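Local coordinates for copper-transporting ATPase (Sulfolobus solfataricus, PDB 2YJ5), which probably couples ATP hydrolysis to the transport of metal cations, such as copper, across the cell membrane, the fragment here holding its nucleotide-binding and phosphorylation domains, at residues A[30-35]-A[154-159]; A[218-223]-A[233-238]. The protein carries 1 engineered substitution. One frame throughout, in Å; residues are numbered along the deposited sequence.

Contact 1 (A[30-35]-A[154-159]); sequences TIIFNK and KIIILS. Engineered in segment 30-35: N34 (natural residue Asp).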
ATOM      1  N   THR A  30     -12.553 -12.451  13.565  1.00 58.28           N
ATOM      2  CA  THR A  30     -11.337 -11.648  13.479  1.00 54.25           C
ATOM      3  C   THR A  30     -11.192 -11.061  12.079  1.00 49.62           C
ATOM      4  O   THR A  30     -11.461 -11.751  11.092  1.00 50.53           O
ATOM      5  CB  THR A  30     -10.093 -12.508  13.802  1.00 59.90           C
ATOM      6  OG1 THR A  30     -10.243 -13.082  15.102  1.00 66.22           O
ATOM      7  CG2 THR A  30      -8.796 -11.681  13.757  1.00 52.65           C
ATOM      8  N   ILE A  31     -10.783  -9.793  11.998  1.00 49.00           N
ATOM      9  CA  ILE A  31     -10.548  -9.116  10.711  1.00 53.20           C
ATOM     10  C   ILE A  31      -9.095  -8.661  10.556  1.00 49.43           C
ATOM     11  O   ILE A  31      -8.545  -7.999  11.440  1.00 46.89           O
ATOM     12  CB  ILE A  31     -11.453  -7.884  10.520  1.00 47.67           C
ATOM     13  CG1 ILE A  31     -12.921  -8.277  10.652  1.00 50.63           C
ATOM     14  CG2 ILE A  31     -11.236  -7.261   9.152  1.00 38.85           C
ATOM     15  CD1 ILE A  31     -13.828  -7.088  10.832  1.00 52.49           C
ATOM     16  N   ILE A  32      -8.485  -9.011   9.428  1.00 41.76           N
ATOM     17  CA  ILE A  32      -7.101  -8.636   9.168  1.00 43.43           C
ATOM     18  C   ILE A  32      -6.935  -7.898   7.844  1.00 42.13           C
ATOM     19  O   ILE A  32      -7.315  -8.403   6.788  1.00 46.45           O
ATOM     20  CB  ILE A  32      -6.197  -9.858   9.131  1.00 44.31           C
ATOM     21  CG1 ILE A  32      -6.357 -10.672  10.414  1.00 46.75           C
ATOM     22  CG2 ILE A  32      -4.736  -9.434   8.903  1.00 50.91           C
ATOM     23  CD1 ILE A  32      -5.409 -11.831  10.517  1.00 47.34           C
ATOM     24  N   PHE A  33      -6.373  -6.700   7.915  1.00 37.31           N
ATOM     25  CA  PHE A  33      -6.026  -5.918   6.732  1.00 40.19           C
ATOM     26  C   PHE A  33      -4.544  -6.071   6.348  1.00 43.34           C
ATOM     27  O   PHE A  33      -3.655  -6.002   7.190  1.00 44.46           O
ATOM     28  CB  PHE A  33      -6.308  -4.437   6.973  1.00 34.46           C
ATOM     29  CG  PHE A  33      -7.763  -4.105   7.088  1.00 38.75           C
ATOM     30  CD1 PHE A  33      -8.424  -4.236   8.296  1.00 41.90           C
ATOM     31  CD2 PHE A  33      -8.477  -3.667   5.986  1.00 42.66           C
ATOM     32  CE1 PHE A  33      -9.776  -3.943   8.400  1.00 44.14           C
ATOM     33  CE2 PHE A  33      -9.831  -3.363   6.079  1.00 41.00           C
ATOM     34  CZ  PHE A  33     -10.479  -3.505   7.291  1.00 45.40           C
ATOM     35  N   ASN A  34      -4.289  -6.284   5.068  1.00 43.70           N
ATOM     36  CA  ASN A  34      -2.975  -6.027   4.513  1.00 48.66           C
ATOM     37  C   ASN A  34      -2.924  -4.534   4.159  1.00 46.38           C
ATOM     38  O   ASN A  34      -3.686  -4.075   3.327  1.00 50.82           O
ATOM     39  CB  ASN A  34      -2.738  -6.905   3.286  1.00 46.89           C
ATOM     40  CG  ASN A  34      -1.422  -6.599   2.593  1.00 63.43           C
ATOM     41  OD1 ASN A  34      -0.345  -6.822   3.157  1.00 61.11           O
ATOM     42  ND2 ASN A  34      -1.500  -6.078   1.361  1.00 63.78           N
ATOM     43  N   LYS A  35      -2.044  -3.780   4.812  1.00 51.83           N
ATOM     44  CA  LYS A  35      -2.064  -2.314   4.740  1.00 50.94           C
ATOM     45  C   LYS A  35      -2.092  -1.746   3.332  1.00 51.55           C
ATOM     46  O   LYS A  35      -3.038  -1.065   2.950  1.00 51.48           O
ATOM     47  CB  LYS A  35      -0.872  -1.706   5.492  1.00 57.76           C
ATOM     48  CG  LYS A  35      -0.620  -0.207   5.187  1.00 60.35           C
ATOM     49  CD  LYS A  35       0.597   0.335   5.952  1.00 60.44           C
ATOM     50  CE  LYS A  35       0.847   1.821   5.693  1.00 65.00           C
ATOM     51  NZ  LYS A  35       1.586   2.112   4.429  1.00 55.75           N
ATOM     52  N   LYS A 154     -12.342  -8.607  16.537  1.00 64.59           N
ATOM     53  CA  LYS A 154     -10.919  -8.311  16.676  1.00 66.53           C
ATOM     54  C   LYS A 154     -10.335  -7.817  15.348  1.00 60.65           C
ATOM     55  O   LYS A 154     -10.467  -8.485  14.316  1.00 55.36           O
ATOM     56  CB  LYS A 154     -10.156  -9.545  17.173  1.00 64.17           C
ATOM     57  CG  LYS A 154      -8.669  -9.310  17.370  1.00 65.86           C
ATOM     58  CD  LYS A 154      -8.099 -10.186  18.479  1.00 72.46           C
ATOM     59  CE  LYS A 154      -8.453 -11.658  18.276  1.00 80.92           C
ATOM     60  NZ  LYS A 154      -7.841 -12.555  19.314  1.00 83.25           N
ATOM     61  N   ILE A 155      -9.697  -6.647  15.387  1.00 56.74           N
ATOM     62  CA  ILE A 155      -9.150  -6.011  14.189  1.00 55.59           C
ATOM     63  C   ILE A 155      -7.623  -5.977  14.192  1.00 51.96           C
ATOM     64  O   ILE A 155      -7.013  -5.467  15.128  1.00 55.41           O
ATOM     65  CB  ILE A 155      -9.685  -4.585  14.039  1.00 56.85           C
ATOM     66  CG1 ILE A 155     -11.203  -4.619  13.891  1.00 55.86           C
ATOM     67  CG2 ILE A 155      -9.042  -3.903  12.842  1.00 58.59           C
ATOM     68  CD1 ILE A 155     -11.860  -3.279  14.047  1.00 66.19           C
ATOM     69  N   ILE A 156      -7.011  -6.523  13.144  1.00 45.94           N
ATOM     70  CA  ILE A 156      -5.548  -6.548  13.043  1.00 51.60           C
ATOM     71  C   ILE A 156      -5.032  -5.954  11.739  1.00 46.84           C
ATOM     72  O   ILE A 156      -5.658  -6.095  10.687  1.00 43.95           O
ATOM     73  CB  ILE A 156      -4.982  -7.987  13.146  1.00 52.71           C
ATOM     74  CG1 ILE A 156      -5.566  -8.715  14.359  1.00 52.40           C
ATOM     75  CG2 ILE A 156      -3.440  -7.959  13.167  1.00 49.48           C
ATOM     76  CD1 ILE A 156      -5.346 -10.224  14.334  1.00 50.20           C
ATOM     77  N   ILE A 157      -3.867  -5.319  11.815  1.00 48.84           N
ATOM     78  CA  ILE A 157      -3.230  -4.732  10.643  1.00 49.94           C
ATOM     79  C   ILE A 157      -1.831  -5.304  10.388  1.00 55.09           C
ATOM     80  O   ILE A 157      -0.969  -5.299  11.277  1.00 56.59           O
ATOM     81  CB  ILE A 157      -3.122  -3.208  10.780  1.00 52.23           C
ATOM     82  CG1 ILE A 157      -4.519  -2.597  10.879  1.00 53.33           C
ATOM     83  CG2 ILE A 157      -2.338  -2.622   9.604  1.00 52.94           C
ATOM     84  CD1 ILE A 157      -4.544  -1.146  11.355  1.00 55.73           C
ATOM     85  N   LEU A 158      -1.614  -5.802   9.174  1.00 48.86           N
ATOM     86  CA  LEU A 158      -0.293  -6.265   8.762  1.00 59.06           C
ATOM     87  C   LEU A 158       0.310  -5.350   7.682  1.00 64.92           C
ATOM     88  O   LEU A 158      -0.372  -4.974   6.725  1.00 62.42           O
ATOM     89  CB  LEU A 158      -0.369  -7.692   8.220  1.00 55.81           C
ATOM     90  CG  LEU A 158      -1.116  -8.743   9.027  1.00 51.63           C
ATOM     91  CD1 LEU A 158      -1.033 -10.071   8.301  1.00 49.84           C
ATOM     92  CD2 LEU A 158      -0.555  -8.846  10.429  1.00 55.09           C
ATOM     93  N   SER A 159       1.588  -5.002   7.830  1.00 67.78           N
ATOM     94  CA  SER A 159       2.292  -4.243   6.795  1.00 70.09           C
ATOM     95  C   SER A 159       3.757  -4.664   6.630  1.00 74.49           C
ATOM     96  O   SER A 159       4.361  -5.240   7.537  1.00 70.95           O
ATOM     97  CB  SER A 159       2.210  -2.745   7.081  1.00 69.30           C
ATOM     98  OG  SER A 159       2.644  -1.992   5.961  1.00 71.02           O
TER

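Contact 2 (A[218-223]-A[233-238]); sequences DVSVAM and VADIIL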
ATOM      1  N   ASP A 218     -10.245 -18.009   5.775  1.00 51.36           N
ATOM      2  CA  ASP A 218     -11.602 -18.547   5.826  1.00 52.40           C
ATOM      3  C   ASP A 218     -12.511 -17.816   4.839  1.00 57.91           C
ATOM      4  O   ASP A 218     -13.197 -18.442   4.033  1.00 56.28           O
ATOM      5  CB  ASP A 218     -12.154 -18.461   7.244  1.00 51.87           C
ATOM      6  CG  ASP A 218     -11.325 -19.253   8.228  1.00 59.88           C
ATOM      7  OD1 ASP A 218     -11.451 -20.498   8.257  1.00 65.51           O
ATOM      8  OD2 ASP A 218     -10.536 -18.636   8.967  1.00 62.34           O
ATOM      9  N   VAL A 219     -12.504 -16.488   4.896  1.00 52.30           N
ATOM     10  CA  VAL A 219     -13.083 -15.699   3.812  1.00 55.59           C
ATOM     11  C   VAL A 219     -12.095 -14.614   3.360  1.00 51.16           C
ATOM     12  O   VAL A 219     -11.590 -13.857   4.179  1.00 51.64           O
ATOM     13  CB  VAL A 219     -14.483 -15.114   4.183  1.00 51.50           C
ATOM     14  CG1 VAL A 219     -14.534 -14.741   5.633  1.00 54.97           C
ATOM     15  CG2 VAL A 219     -14.841 -13.926   3.304  1.00 48.09           C
ATOM     16  N   SER A 220     -11.818 -14.563   2.059  1.00 43.66           N
ATOM     17  CA  SER A 220     -10.800 -13.672   1.529  1.00 48.75           C
ATOM     18  C   SER A 220     -11.417 -12.679   0.554  1.00 48.76           C
ATOM     19  O   SER A 220     -12.343 -13.024  -0.186  1.00 52.16           O
ATOM     20  CB  SER A 220      -9.680 -14.485   0.854  1.00 46.78           C
ATOM     21  OG  SER A 220     -10.191 -15.309  -0.191  1.00 51.46           O
ATOM     22  N   VAL A 221     -10.896 -11.452   0.550  1.00 41.08           N
ATOM     23  CA  VAL A 221     -11.443 -10.381  -0.273  1.00 41.82           C
ATOM     24  C   VAL A 221     -10.327  -9.608  -0.998  1.00 47.68           C
ATOM     25  O   VAL A 221      -9.439  -9.062  -0.340  1.00 45.66           O
ATOM     26  CB  VAL A 221     -12.233  -9.387   0.612  1.00 42.16           C
ATOM     27  CG1 VAL A 221     -12.849  -8.272  -0.229  1.00 43.81           C
ATOM     28  CG2 VAL A 221     -13.294 -10.117   1.452  1.00 42.85           C
ATOM     29  N   ALA A 222     -10.383  -9.558  -2.336  1.00 39.69           N
ATOM     30  CA  ALA A 222      -9.423  -8.809  -3.161  1.00 49.99           C
ATOM     31  C   ALA A 222     -10.001  -7.530  -3.807  1.00 61.99           C
ATOM     32  O   ALA A 222     -11.091  -7.561  -4.395  1.00 57.51           O
ATOM     33  CB  ALA A 222      -8.848  -9.710  -4.238  1.00 51.89           C
ATOM     34  N   MET A 223      -9.257  -6.420  -3.715  1.00 57.93           N
ATOM     35  CA  MET A 223      -9.648  -5.141  -4.343  1.00 63.64           C
ATOM     36  C   MET A 223      -9.807  -5.163  -5.884  1.00 64.83           C
ATOM     37  O   MET A 223      -9.336  -6.082  -6.565  1.00 62.31           O
ATOM     38  CB  MET A 223      -8.657  -4.029  -3.973  1.00 62.89           C
ATOM     39  CG  MET A 223      -8.410  -3.862  -2.478  1.00 64.13           C
ATOM     40  SD  MET A 223      -9.752  -3.064  -1.583  1.00 54.19           S
ATOM     41  CE  MET A 223      -9.782  -1.458  -2.379  1.00 49.74           C
ATOM     42  N   VAL A 233      -8.016 -16.477  -6.246  1.00 68.72           N
ATOM     43  CA  VAL A 233      -8.062 -17.088  -4.928  1.00 69.05           C
ATOM     44  C   VAL A 233      -9.138 -16.463  -4.034  1.00 68.93           C
ATOM     45  O   VAL A 233      -9.656 -17.113  -3.119  1.00 67.50           O
ATOM     46  CB  VAL A 233      -6.700 -16.936  -4.210  1.00 76.49           C
ATOM     47  CG1 VAL A 233      -5.607 -17.669  -4.975  1.00 73.73           C
ATOM     48  CG2 VAL A 233      -6.341 -15.457  -4.034  1.00 65.54           C
ATOM     49  N   ALA A 234      -9.461 -15.198  -4.297  1.00 63.60           N
ATOM     50  CA  ALA A 234     -10.383 -14.446  -3.446  1.00 58.83           C
ATOM     51  C   ALA A 234     -11.842 -14.889  -3.578  1.00 54.08           C
ATOM     52  O   ALA A 234     -12.357 -15.036  -4.687  1.00 54.61           O
ATOM     53  CB  ALA A 234     -10.259 -12.958  -3.729  1.00 54.54           C
ATOM     54  N   ASP A 235     -12.507 -15.082  -2.445  1.00 52.15           N
ATOM     55  CA  ASP A 235     -13.931 -15.418  -2.452  1.00 55.63           C
ATOM     56  C   ASP A 235     -14.742 -14.251  -3.013  1.00 57.42           C
ATOM     57  O   ASP A 235     -15.772 -14.450  -3.664  1.00 55.54           O
ATOM     58  CB  ASP A 235     -14.408 -15.766  -1.043  1.00 49.73           C
ATOM     59  CG  ASP A 235     -13.574 -16.860  -0.405  1.00 52.50           C
ATOM     60  OD1 ASP A 235     -13.360 -17.887  -1.070  1.00 55.53           O
ATOM     61  OD2 ASP A 235     -13.119 -16.693   0.746  1.00 51.57           O
ATOM     62  N   ILE A 236     -14.249 -13.037  -2.778  1.00 48.83           N
ATOM     63  CA  ILE A 236     -14.966 -11.831  -3.160  1.00 51.32           C
ATOM     64  C   ILE A 236     -14.053 -10.837  -3.872  1.00 53.03           C
ATOM     65  O   ILE A 236     -12.846 -10.820  -3.648  1.00 54.25           O
ATOM     66  CB  ILE A 236     -15.562 -11.158  -1.916  1.00 48.09           C
ATOM     67  CG1 ILE A 236     -16.538 -12.102  -1.226  1.00 55.11           C
ATOM     68  CG2 ILE A 236     -16.257  -9.873  -2.276  1.00 49.34           C
ATOM     69  CD1 ILE A 236     -17.002 -11.608   0.121  1.00 57.61           C
ATOM     70  N   ILE A 237     -14.629 -10.021  -4.745  1.00 52.26           N
ATOM     71  CA  ILE A 237     -13.893  -8.917  -5.335  1.00 49.45           C
ATOM     72  C   ILE A 237     -14.628  -7.591  -5.191  1.00 54.13           C
ATOM     73  O   ILE A 237     -15.744  -7.428  -5.677  1.00 56.28           O
ATOM     74  CB  ILE A 237     -13.563  -9.148  -6.804  1.00 52.21           C
ATOM     75  CG1 ILE A 237     -12.316 -10.026  -6.930  1.00 58.59           C
ATOM     76  CG2 ILE A 237     -13.314  -7.812  -7.492  1.00 55.68           C
ATOM     77  CD1 ILE A 237     -12.542 -11.495  -6.588  1.00 59.69           C
ATOM     78  N   LEU A 238     -13.986  -6.648  -4.512  1.00 56.41           N
ATOM     79  CA  LEU A 238     -14.520  -5.303  -4.368  1.00 58.57           C
ATOM     80  C   LEU A 238     -14.197  -4.479  -5.612  1.00 56.59           C
ATOM     81  O   LEU A 238     -13.283  -3.649  -5.591  1.00 57.64           O
ATOM     82  CB  LEU A 238     -13.903  -4.634  -3.136  1.00 57.42           C
ATOM     83  CG  LEU A 238     -14.838  -3.974  -2.123  1.00 58.49           C
ATOM     84  CD1 LEU A 238     -14.025  -3.206  -1.088  1.00 55.23           C
ATOM     85  CD2 LEU A 238     -15.806  -3.056  -2.831  1.00 57.11           C
TER

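Contact 1 (A[30-35]-A[154-159])
In I32 and I156, chi1 values of -54° and -50° turn CG1 beside the backbone N and CG2 beside the carbonyl carbon, so the two branched side chains run side by side, with I32 CG1 4.1 Å from I156 CB. They sit on neighbouring parallel strands of the Rossmann-like haloacid dehalogenase fold that forms the phosphorylation domain of a P-type ATPase. I32 CG2 crosses L158 at a slant, 3.7 Å from its CG, while CD1 of I156 reaches back to T30 CG2. I32 and I156 are buried, and their beta-branched chains suit extended backbone. A ladder of five backbone bonds joins the strands, starting at I31 N to K154 O (2.7 Å), and F33 N gives a matching bond to I156 O at 2.9 Å.

N34 is engineered; the natural Asp opens the sequence DKTGT, whose aspartate is the phosphorylated residue in this family. OD1 of N34 accepts a hydrogen bond from NZ of K187, an ATP-binding residue. Beyond N34 the strand ends, but pairing continues: K35 N donates to L158 O at 2.8 Å. The extended aliphatic chain of K35 then lies along S159, another ATP-binding residue, bringing K35 CD to 3.1 Å from S159 OG.

Contact 2 (A[218-223]-A[233-238])
A234 meets A222 methyl to methyl, CB to CB at 3.6 Å, just before strand 236-238 joins strand 219-223 in the Rossmann-like phosphorylation domain; the small methyl groups let the two meet closely. Next comes D235, which exchanges side-chain-to-backbone bonds with S220. Its chi1 of -54° swings the carboxylate beside its own backbone N, and OD2 accepts S220 N at 2.8 Å on the anti side, 31° out of the carboxylate plane. The serine answers in return: its OG, set between its own backbone N and carbonyl carbon, accepts D235 N at 3.2 Å, so each residue uses a side-chain oxygen to take the other's amide. With an alanine in place of D235, S220 N would probably lose this acceptor, and the turn at this position would be held less firmly.

Regular pairing begins at I236, whose N donates to S220 O and whose O accepts A222 N at 3.1 Å. Its side chain lies alongside V221, CG2 of the valine 4.2 Å from I236 CB, and also touches M14 and I16 of strand 14-16. I237 instead sends its side chain to the side of A222, while its backbone pairs with I15. At L238 the amide bonds to A222 O, and CD1 comes to 4.3 Å from M223 SD.

Overall arrangement
From the N terminus, strand 14-16 comes first, then strand 30-34. Contact 1 closes the long excursion that follows, 118 residues that include the whole six-stranded antiparallel sheet of the nucleotide-binding domain, and so brings the chain back into the phosphorylation domain beside the strand it left. The chain then builds strand 201-205, which lies between 30-34 and 219-223 and links the two contacts within one mixed sheet. Contact 2 closes a nine-residue loop, part of it not modelled, and seats strand 236-238 between 219-223 and the antiparallel strand 14-16. The contacts follow in series, neither nested nor crossed, their centres about 14 Å apart.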